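Local coordinates for protein 3-polyprenyl-4-hydroxybenzoate decarboxylase and related decarboxylases (Pelotomaculum thermopropionicum, PDB 6H6X) that binds prenylated FMN with manganese and potassium ions as a UbiD-class enzyme (HmfF), and probably catalyses reversible decarboxylation of aromatic or furan carboxylic acids, at residues Gly258-Arg262 and Ser329-His333; Gln37-Ile41 and Ala292-His296; Asn147-Arg152 and Leu164-Leu170; Arg304-Leu309 and Asn321-Thr325. The protein carries 8 engineered substitutions. All coordinates share one frame; numbering follows the deposited sequence.

Overall arrangement
Three of the four contacts meet at the prenylated FMN. Interaction 3 grips the cofactor from its phosphate to its pyrimidine edge, while interaction 1 brings Glu259 and interaction 2 brings His296 to the opposite, prenylated end. Interactions 1 and 3, about 17 Å apart between centres, are joined directly by the salt bridge of Glu259 OE1 to Arg152 NH1 (3.2 Å). Interactions 1 and 2, centres about 13 Å apart, touch where Tyr260 packs on His296. Helix 294-315 starts at interaction 2 and runs on into interaction 4, about 19 Å away between centres, and Arg304 there reaches back to Cys330 O, tying interaction 4 to interaction 1.

Interaction 1 (Gly258-Arg262 and Ser329-His333); sequences GEYPR and SCRYH. With 4LU (1-deoxy-5-O-phosphono-1-(3,3,4,5-tetramethyl-9,11-dioxo-2,3,8,9,10,11-hexahydro-7H-quinolino[1,8-fg]pteridin-12-ium-7-y l)-D-ribitol), chain I.
Tyr260 lies beneath the guanidinium of Arg331, a cation-pi stack between two loops: a type I beta turn, Glu259 to Arg262, in the FMN-binding domain of this UbiD-family enzyme, and the loop before strand 333-338 in the C-terminal domain. Tyr260 CG stands between its own backbone N and carbonyl carbon (chi1 61°), which swings the ring out to the second loop. From CB outward, CB only grazes Arg331 NH2, which stands over the ring centre, 3.5 Å from CG. CD1 has Ser329 CB beside it at the ring edge, near its plane, and CE1 meets Arg331 NE on the face at 3.2 Å and Tyr332 OH in the ring plane. CD2 and CE2 lie under Arg331 NH2, CZ under the guanidinium carbon, and at the tip the phenol OH comes near Tyr332 OH. Arg331 CZ is 3.6 Å from the ring centroid and 12° off its normal, so the flat cation rests over the face with planes 23° apart. Pro261 CD sits over the opposite face, toward its rim. Arginine suits the place because it can stack and still form a salt bridge with Glu359 through NH1. Pro261 and Arg262 also touch the second subunit, so the turn lies at the dimer interface. On the cofactor side, Glu259 OE2 accepts from Tyr260 N with its anti lone pair, and Glu259 OE1 comes within 3.0 Å of C1 of the prenylated flavin.

Interaction 2 (Gln37-Ile41 and Ala292-His296); sequences QADGI and ASREH. With 4LU (1-deoxy-5-O-phosphono-1-(3,3,4,5-tetramethyl-9,11-dioxo-2,3,8,9,10,11-hexahydro-7H-quinolino[1,8-fg]pteridin-12-ium-7-y l)-D-ribitol), chain I.
The carboxylate of Asp39 and the guanidinium of Arg294, with planes 80° apart, are turned almost square to each other and do not pair. Asp39 instead turns OD1 to the backbone of the 292-296 segment, where OD1 accepts from Arg294 N at 2.7 Å through its syn lone pair, a fairly straight bond of 163°. The third flat group, the His296 ring, has C13 of the prenylated FMN over one face, toward its rim, and Ala292 N is bound at its edge to ND1, within the ring plane. His296 CD2 approaches the flavin methyl C7M to 3.2 Å. The motif is a helix N-terminus: Ser293 is the N-cap of helix 294-315, its OG accepting from His296 N at 3.2 Å and also hydrogen-bonded to Ile290 O. Asp39, from the loop after helix 30-38, takes one more N-H of that first turn, and its negative charge probably interacts favourably with the helix dipole. Asp39 CG is anti to the backbone N (chi1 -172°), which reaches OD1 across to the helix start. A water joins Asp39 OD2, Ala292 O and Arg294 NH1, bridging acid and arginine, while Arg294 NH2 forms a salt bridge with Glu376 of the second subunit. With an alanine here instead of Asp39, Arg294 N would probably lack its acceptor and the water would lose one of its two. Gly40 suits its backbone shape, in which a CB would be jammed against the preceding carbonyl O, and its CA lies 4.3 Å from Arg294 CG.

Interaction 3 (Asn147-Arg152 and Leu164-Leu170); sequences NVSIHR and LILPRHL. With MN (manganese (II) ion), chain H; K (potassium ion), chain G; 4LU (1-deoxy-5-O-phosphono-1-(3,3,4,5-tetramethyl-9,11-dioxo-2,3,8,9,10,11-hexahydro-7H-quinolino[1,8-fg]pteridin-12-ium-7-y l)-D-ribitol), chain I.
His151 reaches across to Leu164 with its ring turned so that each nitrogen has a job. CG lies anti to the carbonyl carbon (chi1 -56°), and ND1 donates to Leu164 O at 3.0 Å, roughly in the ring plane and in the carbonyl plane. NE2 shares a hydrogen bond of 2.7 Å with Ser149 OG, so the ring is pinned at two points, while Leu170 CD2 rests on one face in a CH-pi contact, 3.8 Å from the centroid. Were His151 a leucine, Ser149 OG would probably be left without its ring partner and Leu164 O would lose one of its two donors, the other being the flavin N3. Arg152 is extended from CG to NE, and Leu164 CD2 lies over the centre of its guanidinium, 3.5 Å from NH1, while the polar end is held by Glu254 and Glu259. These residues form part of the prenylated-FMN pocket of the FMN-binding domain, built by strand 146-157 and the segment leading into helix 169-179. Asn147, its CG anti to the backbone N (chi1 -164°), and His169 converge on manganese, with Asn147 OD1 at 1.9 Å and His169 ND1 at 2.4 Å; Glu210 completes the protein ligands. Val148 O binds potassium. Arg168 NH2 donates to phosphate O1P at 2.9 Å, and His169 N, at the start of the helix, donates to O3P. Two metal ions, an arginine and a helix N-terminus thus gather on one phosphate, which probably balances its negative charge.

Interaction 4 (Arg304-Leu309 and Asn321-Thr325); sequences REAVLL and NVHLT
Glu305 sends its CG anti to the carbonyl carbon (chi1 -77°) and runs extended beyond it, which carries OE2 from the helix to the edge of the strand. There it accepts from Leu324 N at 2.9 Å, the donor meeting it on the anti side and 30° out of the carboxylate plane. The same oxygen lies 3.2 Å from His323 CD2, near the plane of that ring, while the ring's ND1 is taken by Ile372 O. Leu308 and Leu309 both place CG anti to the backbone N, which carries their branches to Val322. Leu308 and Val322 pass each other pointing opposite ways, CD2 of the first 3.7 Å from CB of the second, whereas Leu309 CD1 reaches Val322 CG1 at 3.9 Å. Helix 294-315 here lies against strand 319-324, the outermost strand of the C-terminal domain's mixed sheet within this chain; helix residues 304-309 and strand residues 321-324 run in largely opposite directions at 142°, the axes of these short pieces 8.1 Å apart at closest approach. A short loop joins helix to strand, making this an alpha-beta unit in which the helix covers one sheet face. Val322 puts both its branches to use: CG1 meets Leu309, and CG2 lies 3.6 Å from Glu305 O. Leu324, longer, fills the next site along the strand: CD1 meets Arg304 CB at 3.5 Å, and CD2 touches Leu308 CD2. Helix 75-87 packs on Glu305 and Leu309 through Leu79. The guanidinium of Arg304 turns elsewhere, donating from NH2 to Cys330 O.

Interaction 1 (Gly258-Arg262 and Ser329-His333)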
# COMPACT_ATOMS: atom_id res chain seq x y z
N GLY B 258 -6.29 0.31 24.54
CA GLY B 258 -5.96 0.14 23.10
C GLY B 258 -4.47 -0.21 22.83
O GLY B 258 -3.56 0.55 23.19
N GLU B 259 -4.21 -1.35 22.16
CA GLU B 259 -2.84 -1.92 22.00
C GLU B 259 -2.31 -1.90 20.54
O GLU B 259 -3.05 -1.49 19.64
CB GLU B 259 -2.81 -3.35 22.58
CG GLU B 259 -2.25 -3.45 24.01
CD GLU B 259 -0.75 -3.08 24.16
OE1 GLU B 259 -0.29 -3.26 25.32
OE2 GLU B 259 -0.04 -2.63 23.17
N TYR B 260 -1.06 -2.37 20.33
CA TYR B 260 -0.35 -2.45 18.99
C TYR B 260 -1.12 -3.04 17.78
O TYR B 260 -1.02 -2.47 16.65
CB TYR B 260 1.06 -3.15 19.07
CG TYR B 260 1.01 -4.59 19.54
CD1 TYR B 260 0.77 -5.66 18.63
CD2 TYR B 260 1.16 -4.90 20.92
CE1 TYR B 260 0.70 -6.98 19.10
CE2 TYR B 260 1.07 -6.22 21.37
CZ TYR B 260 0.85 -7.26 20.47
OH TYR B 260 0.79 -8.54 20.96
N PRO B 261 -1.87 -4.17 17.99
CA PRO B 261 -2.55 -4.71 16.80
C PRO B 261 -3.88 -4.00 16.46
O PRO B 261 -4.60 -4.52 15.62
CB PRO B 261 -2.76 -6.20 17.16
CG PRO B 261 -2.76 -6.25 18.68
CD PRO B 261 -2.32 -4.88 19.21
N ARG B 262 -4.19 -2.84 17.09
CA ARG B 262 -5.44 -2.06 16.88
C ARG B 262 -6.68 -2.79 17.48
O ARG B 262 -7.81 -2.68 16.96
CB ARG B 262 -5.65 -1.64 15.38
CG ARG B 262 -4.48 -0.90 14.72
CD ARG B 262 -4.55 -0.73 13.18
NE ARG B 262 -3.21 -0.93 12.55
CZ ARG B 262 -2.89 -0.78 11.24
NH1 ARG B 262 -3.81 -0.38 10.34
NH2 ARG B 262 -1.62 -1.03 10.85
N SER B 329 1.67 -5.21 12.14
CA SER B 329 2.13 -4.61 13.42
C SER B 329 3.62 -4.75 13.70
O SER B 329 4.04 -4.78 14.87
CB SER B 329 1.26 -5.05 14.59
OG SER B 329 -0.13 -4.91 14.17
N CYS B 330 4.42 -4.73 12.63
CA CYS B 330 5.87 -4.94 12.68
C CYS B 330 6.20 -6.09 13.61
O CYS B 330 7.02 -6.00 14.51
CB CYS B 330 6.62 -3.67 12.99
SG CYS B 330 6.26 -2.32 11.84
N ARG B 331 5.57 -7.23 13.31
CA ARG B 331 5.60 -8.38 14.17
C ARG B 331 5.09 -9.69 13.48
O ARG B 331 5.75 -10.72 13.58
CB ARG B 331 4.66 -8.06 15.33
CG ARG B 331 4.73 -8.97 16.49
CD ARG B 331 3.61 -8.59 17.44
NE ARG B 331 3.72 -7.25 17.99
CZ ARG B 331 4.28 -6.96 19.16
NH1 ARG B 331 4.79 -7.92 19.94
NH2 ARG B 331 4.34 -5.69 19.55
N TYR B 332 3.92 -9.65 12.87
CA TYR B 332 3.24 -10.84 12.40
C TYR B 332 3.62 -11.24 10.99
O TYR B 332 3.59 -12.45 10.68
CB TYR B 332 1.67 -10.67 12.47
CG TYR B 332 1.17 -10.44 13.87
CD1 TYR B 332 1.57 -11.28 14.90
CD2 TYR B 332 0.32 -9.41 14.18
CE1 TYR B 332 1.16 -11.06 16.19
CE2 TYR B 332 -0.12 -9.18 15.49
CZ TYR B 332 0.31 -10.01 16.48
OH TYR B 332 -0.11 -9.87 17.79
N HIS B 333 3.87 -10.23 10.13
CA HIS B 333 4.19 -10.41 8.75
C HIS B 333 5.65 -10.07 8.40
O HIS B 333 6.08 -8.93 8.65
CB HIS B 333 3.28 -9.51 7.92
CG HIS B 333 1.90 -10.02 7.76
ND1 HIS B 333 1.04 -9.53 6.81
CD2 HIS B 333 1.24 -11.00 8.44
CE1 HIS B 333 -0.11 -10.18 6.93
NE2 HIS B 333 -0.01 -11.07 7.90
C9 4LU I . 6.82 -1.76 24.20
C8 4LU I . 6.63 -0.46 23.64
C7 4LU I . 5.48 0.30 23.89
C10 4LU I . 5.19 -4.14 26.62
C6 4LU I . 4.31 -0.39 24.57
N3 4LU I . 3.89 -4.75 29.01
C2 4LU I . 4.95 -5.51 28.59
C13 4LU I . 2.38 1.51 24.31
C5 4LU I . 2.96 0.28 24.97
C1 4LU I . 2.26 -1.88 25.93
O2 4LU I . 5.34 -6.49 29.30
N1 4LU I . 5.59 -5.20 27.42
C4 4LU I . 3.42 -3.68 28.30
O4 4LU I . 2.46 -3.00 28.73
C4A 4LU I . 4.09 -3.33 27.00
N5 4LU I . 3.70 -2.21 26.20
C3 4LU I . 2.01 -0.57 25.74
C12 4LU I . 3.43 1.02 26.26
C5A 4LU I . 4.61 -1.65 25.27
C7M 4LU I . 5.31 1.68 23.26
C8M 4LU I . 7.78 0.05 22.83
C9A 4LU I . 5.85 -2.43 24.98
N10 4LU I . 5.89 -3.80 25.43
C1' 4LU I . 6.98 -4.70 25.04
C2' 4LU I . 8.25 -4.70 25.92
O2' 4LU I . 8.70 -3.39 26.28
C3' 4LU I . 9.36 -5.35 25.11
O3' 4LU I . 8.90 -6.59 24.57
C4' 4LU I . 10.65 -5.52 25.93
O4' 4LU I . 11.85 -5.70 25.12
C5' 4LU I . 10.63 -6.67 26.93
O5' 4LU I . 11.95 -6.54 27.49
P 4LU I . 12.69 -7.73 28.31
O2P 4LU I . 13.96 -7.12 28.94
O3P 4LU I . 11.70 -8.14 29.44
O1P 4LU I . 13.00 -8.78 27.25

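Interaction 2 (Gln37-Ile41 and Ala292-His296)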
# COMPACT_ATOMS: atom_id res chain seq x y z
N GLN B 37 -3.07 12.01 12.86
CA GLN B 37 -3.01 12.67 11.54
C GLN B 37 -1.60 13.05 11.16
O GLN B 37 -1.35 13.29 10.01
CB GLN B 37 -3.91 13.90 11.48
CG GLN B 37 -5.38 13.56 11.69
CD GLN B 37 -6.25 14.77 11.89
OE1 GLN B 37 -6.12 15.72 11.17
NE2 GLN B 37 -7.19 14.68 12.81
N ALA B 38 -0.69 13.10 12.10
CA ALA B 38 0.72 13.38 11.77
C ALA B 38 1.56 12.12 11.66
O ALA B 38 2.73 12.18 11.31
CB ALA B 38 1.30 14.33 12.81
N ASP B 39 0.96 10.97 11.94
CA ASP B 39 1.67 9.68 12.08
C ASP B 39 2.51 9.43 10.84
O ASP B 39 2.02 9.45 9.74
CB ASP B 39 0.62 8.54 12.26
CG ASP B 39 1.24 7.17 12.62
OD1 ASP B 39 2.37 7.08 13.17
OD2 ASP B 39 0.55 6.16 12.34
N GLY B 40 3.80 9.22 11.02
CA GLY B 40 4.69 8.98 9.92
C GLY B 40 5.14 10.21 9.13
O GLY B 40 6.01 10.06 8.25
N ILE B 41 4.59 11.42 9.38
CA ILE B 41 5.04 12.60 8.59
C ILE B 41 5.87 13.50 9.49
O ILE B 41 6.98 13.86 9.14
CB ILE B 41 3.92 13.34 7.78
CG1 ILE B 41 3.59 14.74 8.33
CG2 ILE B 41 2.69 12.45 7.57
CD1 ILE B 41 2.55 15.55 7.55
N ALA B 292 -0.15 1.82 18.55
CA ALA B 292 -0.23 1.52 17.13
C ALA B 292 0.18 2.61 16.12
O ALA B 292 -0.07 2.47 14.92
CB ALA B 292 -1.63 0.98 16.81
N SER B 293 0.84 3.67 16.57
CA SER B 293 1.48 4.62 15.66
C SER B 293 2.75 4.00 15.06
O SER B 293 3.24 2.97 15.52
CB SER B 293 1.88 5.91 16.42
OG SER B 293 2.86 5.63 17.39
N ARG B 294 3.28 4.64 14.05
CA ARG B 294 4.57 4.25 13.44
C ARG B 294 5.69 4.25 14.43
O ARG B 294 6.52 3.34 14.41
CB ARG B 294 4.90 5.15 12.24
CG ARG B 294 4.02 4.92 11.00
CD ARG B 294 4.20 3.50 10.54
NE ARG B 294 3.75 3.32 9.15
CZ ARG B 294 2.56 2.85 8.78
NH1 ARG B 294 1.59 2.47 9.68
NH2 ARG B 294 2.36 2.70 7.48
N GLU B 295 5.67 5.20 15.36
CA GLU B 295 6.66 5.26 16.41
C GLU B 295 6.56 4.01 17.30
O GLU B 295 7.58 3.41 17.65
CB GLU B 295 6.46 6.55 17.22
CG GLU B 295 7.38 6.80 18.39
CD GLU B 295 7.01 8.09 19.22
OE1 GLU B 295 5.81 8.50 19.33
OE2 GLU B 295 7.97 8.70 19.79
N HIS B 296 5.35 3.65 17.70
CA HIS B 296 5.16 2.46 18.50
C HIS B 296 5.61 1.21 17.73
O HIS B 296 6.39 0.44 18.24
CB HIS B 296 3.71 2.32 18.91
CG HIS B 296 3.42 1.16 19.78
ND1 HIS B 296 2.15 0.65 19.94
CD2 HIS B 296 4.22 0.36 20.52
CE1 HIS B 296 2.17 -0.36 20.79
NE2 HIS B 296 3.42 -0.57 21.15
C9 4LU I . 6.82 -1.76 24.20
C8 4LU I . 6.63 -0.46 23.64
C7 4LU I . 5.48 0.30 23.89
C10 4LU I . 5.19 -4.14 26.62
C6 4LU I . 4.31 -0.39 24.57
N3 4LU I . 3.89 -4.75 29.01
C2 4LU I . 4.95 -5.51 28.59
C13 4LU I . 2.38 1.51 24.31
C5 4LU I . 2.96 0.28 24.97
C1 4LU I . 2.26 -1.88 25.93
O2 4LU I . 5.34 -6.49 29.30
N1 4LU I . 5.59 -5.20 27.42
C4 4LU I . 3.42 -3.68 28.30
O4 4LU I . 2.46 -3.00 28.73
C4A 4LU I . 4.09 -3.33 27.00
N5 4LU I . 3.70 -2.21 26.20
C3 4LU I . 2.01 -0.57 25.74
C12 4LU I . 3.43 1.02 26.26
C5A 4LU I . 4.61 -1.65 25.27
C7M 4LU I . 5.31 1.68 23.26
C8M 4LU I . 7.78 0.05 22.83
C9A 4LU I . 5.85 -2.43 24.98
N10 4LU I . 5.89 -3.80 25.43
C1' 4LU I . 6.98 -4.70 25.04
C2' 4LU I . 8.25 -4.70 25.92
O2' 4LU I . 8.70 -3.39 26.28
C3' 4LU I . 9.36 -5.35 25.11
O3' 4LU I . 8.90 -6.59 24.57
C4' 4LU I . 10.65 -5.52 25.93
O4' 4LU I . 11.85 -5.70 25.12
C5' 4LU I . 10.63 -6.67 26.93
O5' 4LU I . 11.95 -6.54 27.49
P 4LU I . 12.69 -7.73 28.31
O2P 4LU I . 13.96 -7.12 28.94
O3P 4LU I . 11.70 -8.14 29.44
O1P 4LU I . 13.00 -8.78 27.25
O HOH W 1 0.64 3.21 12.41

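Interaction 3 (Asn147-Arg152 and Leu164-Leu170)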
# COMPACT_ATOMS: atom_id res chain seq x y z
N ASN B 147 17.89 -4.62 34.04
CA ASN B 147 17.07 -4.74 32.85
C ASN B 147 16.25 -3.46 32.60
O ASN B 147 15.84 -2.79 33.53
CB ASN B 147 16.11 -5.92 33.03
CG ASN B 147 15.47 -6.38 31.72
OD1 ASN B 147 16.10 -7.10 30.93
ND2 ASN B 147 14.18 -6.00 31.49
N VAL B 148 15.99 -3.17 31.33
CA VAL B 148 15.13 -2.09 30.92
C VAL B 148 14.05 -2.65 29.98
O VAL B 148 14.34 -3.43 29.09
CB VAL B 148 15.95 -1.03 30.18
CG1 VAL B 148 15.11 0.19 29.85
CG2 VAL B 148 17.22 -0.70 30.97
N SER B 149 12.81 -2.24 30.18
CA SER B 149 11.69 -2.55 29.29
C SER B 149 10.64 -1.42 29.36
O SER B 149 10.69 -0.56 30.25
CB SER B 149 11.04 -3.90 29.71
OG SER B 149 10.93 -4.01 31.13
N ILE B 150 9.69 -1.45 28.43
CA ILE B 150 8.63 -0.45 28.42
C ILE B 150 7.31 -1.15 28.70
O ILE B 150 6.95 -2.11 28.01
CB ILE B 150 8.55 0.28 27.05
CG1 ILE B 150 9.81 1.11 26.85
CG2 ILE B 150 7.30 1.19 26.98
CD1 ILE B 150 9.82 1.89 25.54
N HIS B 151 6.58 -0.63 29.68
CA HIS B 151 5.27 -1.16 30.13
C HIS B 151 4.27 -0.03 30.16
O HIS B 151 4.62 1.11 30.54
CB HIS B 151 5.39 -1.81 31.53
CG HIS B 151 6.44 -2.87 31.57
ND1 HIS B 151 6.15 -4.20 31.37
CD2 HIS B 151 7.79 -2.79 31.64
CE1 HIS B 151 7.27 -4.90 31.36
NE2 HIS B 151 8.28 -4.07 31.51
N ARG B 152 3.05 -0.30 29.72
CA ARG B 152 1.97 0.65 29.94
C ARG B 152 1.69 0.75 31.45
O ARG B 152 1.75 -0.24 32.17
CB ARG B 152 0.73 0.27 29.15
CG ARG B 152 -0.05 -0.90 29.71
CD ARG B 152 -1.16 -1.30 28.76
NE ARG B 152 -2.08 -2.23 29.41
CZ ARG B 152 -2.72 -3.25 28.83
NH1 ARG B 152 -2.56 -3.57 27.54
NH2 ARG B 152 -3.52 -3.99 29.59
N LEU B 164 0.94 -3.56 33.33
CA LEU B 164 0.93 -4.82 32.60
C LEU B 164 2.36 -5.31 32.49
O LEU B 164 3.20 -4.63 31.91
CB LEU B 164 0.32 -4.62 31.21
CG LEU B 164 0.55 -5.80 30.26
CD1 LEU B 164 -0.17 -7.03 30.77
CD2 LEU B 164 0.11 -5.47 28.84
N ILE B 165 2.66 -6.47 33.07
CA ILE B 165 3.96 -7.11 32.92
C ILE B 165 3.78 -8.46 32.21
O ILE B 165 3.27 -9.42 32.80
CB ILE B 165 4.67 -7.31 34.29
CG1 ILE B 165 4.60 -6.05 35.16
CG2 ILE B 165 6.14 -7.70 34.11
CD1 ILE B 165 5.29 -6.21 36.49
N LEU B 166 4.23 -8.56 30.97
CA LEU B 166 4.24 -9.84 30.25
C LEU B 166 5.34 -10.76 30.84
O LEU B 166 6.27 -10.26 31.48
CB LEU B 166 4.46 -9.61 28.75
CG LEU B 166 3.38 -8.74 28.09
CD1 LEU B 166 3.78 -8.35 26.65
CD2 LEU B 166 2.01 -9.40 28.14
N PRO B 167 5.23 -12.09 30.66
CA PRO B 167 6.22 -13.02 31.23
C PRO B 167 7.59 -13.02 30.50
O PRO B 167 7.89 -13.90 29.68
CB PRO B 167 5.50 -14.38 31.14
CG PRO B 167 4.63 -14.22 29.94
CD PRO B 167 4.11 -12.81 30.03
N ARG B 168 8.38 -12.00 30.81
CA ARG B 168 9.71 -11.74 30.21
C ARG B 168 10.65 -11.39 31.41
O ARG B 168 10.45 -11.91 32.51
CB ARG B 168 9.64 -10.60 29.16
CG ARG B 168 8.83 -10.85 27.87
CD ARG B 168 9.59 -11.67 26.81
NE ARG B 168 10.98 -11.23 26.60
CZ ARG B 168 12.05 -12.02 26.42
NH1 ARG B 168 11.95 -13.35 26.40
NH2 ARG B 168 13.25 -11.47 26.25
N HIS B 169 11.63 -10.50 31.25
CA HIS B 169 12.62 -10.29 32.31
C HIS B 169 12.11 -9.60 33.57
O HIS B 169 12.43 -10.03 34.67
CB HIS B 169 13.88 -9.61 31.77
CG HIS B 169 14.54 -10.40 30.68
ND1 HIS B 169 15.39 -9.84 29.76
CD2 HIS B 169 14.45 -11.72 30.36
CE1 HIS B 169 15.80 -10.77 28.92
NE2 HIS B 169 15.25 -11.92 29.27
N LEU B 170 11.35 -8.52 33.45
CA LEU B 170 10.85 -7.85 34.62
C LEU B 170 9.98 -8.79 35.48
O LEU B 170 10.04 -8.77 36.69
CB LEU B 170 10.03 -6.65 34.20
CG LEU B 170 9.49 -5.84 35.38
CD1 LEU B 170 10.63 -5.34 36.27
CD2 LEU B 170 8.64 -4.69 34.88
MN MN H . 16.13 -7.67 29.11
K K G . 14.16 -5.25 26.92
C9 4LU I . 6.82 -1.76 24.20
C8 4LU I . 6.63 -0.46 23.64
C7 4LU I . 5.48 0.30 23.89
C10 4LU I . 5.19 -4.14 26.62
C6 4LU I . 4.31 -0.39 24.57
N3 4LU I . 3.89 -4.75 29.01
C2 4LU I . 4.95 -5.51 28.59
C13 4LU I . 2.38 1.51 24.31
C5 4LU I . 2.96 0.28 24.97
C1 4LU I . 2.26 -1.88 25.93
O2 4LU I . 5.34 -6.49 29.30
N1 4LU I . 5.59 -5.20 27.42
C4 4LU I . 3.42 -3.68 28.30
O4 4LU I . 2.46 -3.00 28.73
C4A 4LU I . 4.09 -3.33 27.00
N5 4LU I . 3.70 -2.21 26.20
C3 4LU I . 2.01 -0.57 25.74
C12 4LU I . 3.43 1.02 26.26
C5A 4LU I . 4.61 -1.65 25.27
C7M 4LU I . 5.31 1.68 23.26
C8M 4LU I . 7.78 0.05 22.83
C9A 4LU I . 5.85 -2.43 24.98
N10 4LU I . 5.89 -3.80 25.43
C1' 4LU I . 6.98 -4.70 25.04
C2' 4LU I . 8.25 -4.70 25.92
O2' 4LU I . 8.70 -3.39 26.28
C3' 4LU I . 9.36 -5.35 25.11
O3' 4LU I . 8.90 -6.59 24.57
C4' 4LU I . 10.65 -5.52 25.93
O4' 4LU I . 11.85 -5.70 25.12
C5' 4LU I . 10.63 -6.67 26.93
O5' 4LU I . 11.95 -6.54 27.49
P 4LU I . 12.69 -7.73 28.31
O2P 4LU I . 13.96 -7.12 28.94
O3P 4LU I . 11.70 -8.14 29.44
O1P 4LU I . 13.00 -8.78 27.25
O HOH W 2 10.32 -6.83 30.83
O HOH W 3 15.77 -8.36 26.84

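Interaction 4 (Arg304-Leu309 and Asn321-Thr325)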
# COMPACT_ATOMS: atom_id res chain seq x y z
N ARG B 304 13.04 -6.24 16.37
CA ARG B 304 12.71 -7.62 15.91
C ARG B 304 13.34 -7.87 14.53
O ARG B 304 13.79 -8.93 14.26
CB ARG B 304 11.23 -7.90 15.94
CG ARG B 304 10.61 -7.88 17.37
CD ARG B 304 9.10 -8.18 17.46
NE ARG B 304 8.27 -7.11 16.97
CZ ARG B 304 7.82 -6.07 17.70
NH1 ARG B 304 8.16 -5.94 18.95
NH2 ARG B 304 7.03 -5.11 17.15
N GLU B 305 13.39 -6.87 13.65
CA GLU B 305 14.03 -7.03 12.36
C GLU B 305 15.52 -7.35 12.48
O GLU B 305 16.04 -8.15 11.74
CB GLU B 305 13.84 -5.81 11.49
CG GLU B 305 12.48 -5.68 10.86
CD GLU B 305 12.29 -4.36 10.08
OE1 GLU B 305 13.26 -3.57 9.93
OE2 GLU B 305 11.16 -4.12 9.57
N ALA B 306 16.23 -6.72 13.41
CA ALA B 306 17.66 -7.00 13.59
C ALA B 306 17.89 -8.45 13.93
O ALA B 306 18.79 -9.06 13.40
CB ALA B 306 18.25 -6.13 14.67
N VAL B 307 17.09 -8.97 14.84
CA VAL B 307 17.14 -10.37 15.22
C VAL B 307 16.73 -11.29 14.09
O VAL B 307 17.36 -12.31 13.90
CB VAL B 307 16.25 -10.66 16.45
CG1 VAL B 307 16.00 -12.16 16.67
CG2 VAL B 307 16.90 -10.05 17.70
N LEU B 308 15.67 -10.93 13.35
CA LEU B 308 15.24 -11.68 12.21
C LEU B 308 16.35 -11.77 11.11
O LEU B 308 16.57 -12.86 10.54
CB LEU B 308 13.96 -11.10 11.64
CG LEU B 308 13.46 -11.65 10.29
CD1 LEU B 308 12.98 -13.08 10.50
CD2 LEU B 308 12.31 -10.78 9.74
N LEU B 309 16.99 -10.65 10.77
CA LEU B 309 18.09 -10.65 9.79
C LEU B 309 19.17 -11.63 10.17
O LEU B 309 19.62 -12.43 9.33
CB LEU B 309 18.74 -9.28 9.63
CG LEU B 309 19.80 -9.15 8.51
CD1 LEU B 309 19.25 -9.57 7.13
CD2 LEU B 309 20.27 -7.71 8.44
N ASN B 321 17.92 -8.63 2.72
CA ASN B 321 17.18 -7.78 3.68
C ASN B 321 15.94 -8.46 4.24
O ASN B 321 15.48 -9.49 3.72
CB ASN B 321 16.80 -6.46 3.02
CG ASN B 321 16.92 -5.25 3.99
OD1 ASN B 321 17.00 -5.35 5.26
ND2 ASN B 321 16.97 -4.09 3.37
N VAL B 322 15.41 -7.90 5.33
CA VAL B 322 14.18 -8.34 5.97
C VAL B 322 13.37 -7.11 6.36
O VAL B 322 13.94 -6.04 6.58
CB VAL B 322 14.48 -9.22 7.17
CG1 VAL B 322 15.41 -10.38 6.78
CG2 VAL B 322 15.11 -8.44 8.31
N HIS B 323 12.05 -7.26 6.36
CA HIS B 323 11.12 -6.22 6.76
C HIS B 323 9.90 -6.89 7.47
O HIS B 323 9.24 -7.80 6.92
CB HIS B 323 10.65 -5.48 5.54
CG HIS B 323 9.69 -4.37 5.82
ND1 HIS B 323 8.67 -4.04 4.96
CD2 HIS B 323 9.62 -3.48 6.84
CE1 HIS B 323 8.01 -2.99 5.43
NE2 HIS B 323 8.58 -2.63 6.57
N LEU B 324 9.62 -6.45 8.67
CA LEU B 324 8.35 -6.70 9.34
C LEU B 324 7.39 -5.58 9.00
O LEU B 324 7.59 -4.46 9.41
CB LEU B 324 8.55 -6.83 10.85
CG LEU B 324 9.39 -8.02 11.25
CD1 LEU B 324 9.81 -7.96 12.71
CD2 LEU B 324 8.63 -9.32 10.97
N THR B 325 6.36 -5.88 8.21
CA THR B 325 5.48 -4.86 7.65
C THR B 325 4.53 -4.20 8.70
O THR B 325 4.13 -4.83 9.67
CB THR B 325 4.51 -5.43 6.57
OG1 THR B 325 3.56 -6.36 7.19
CG2 THR B 325 5.30 -6.10 5.44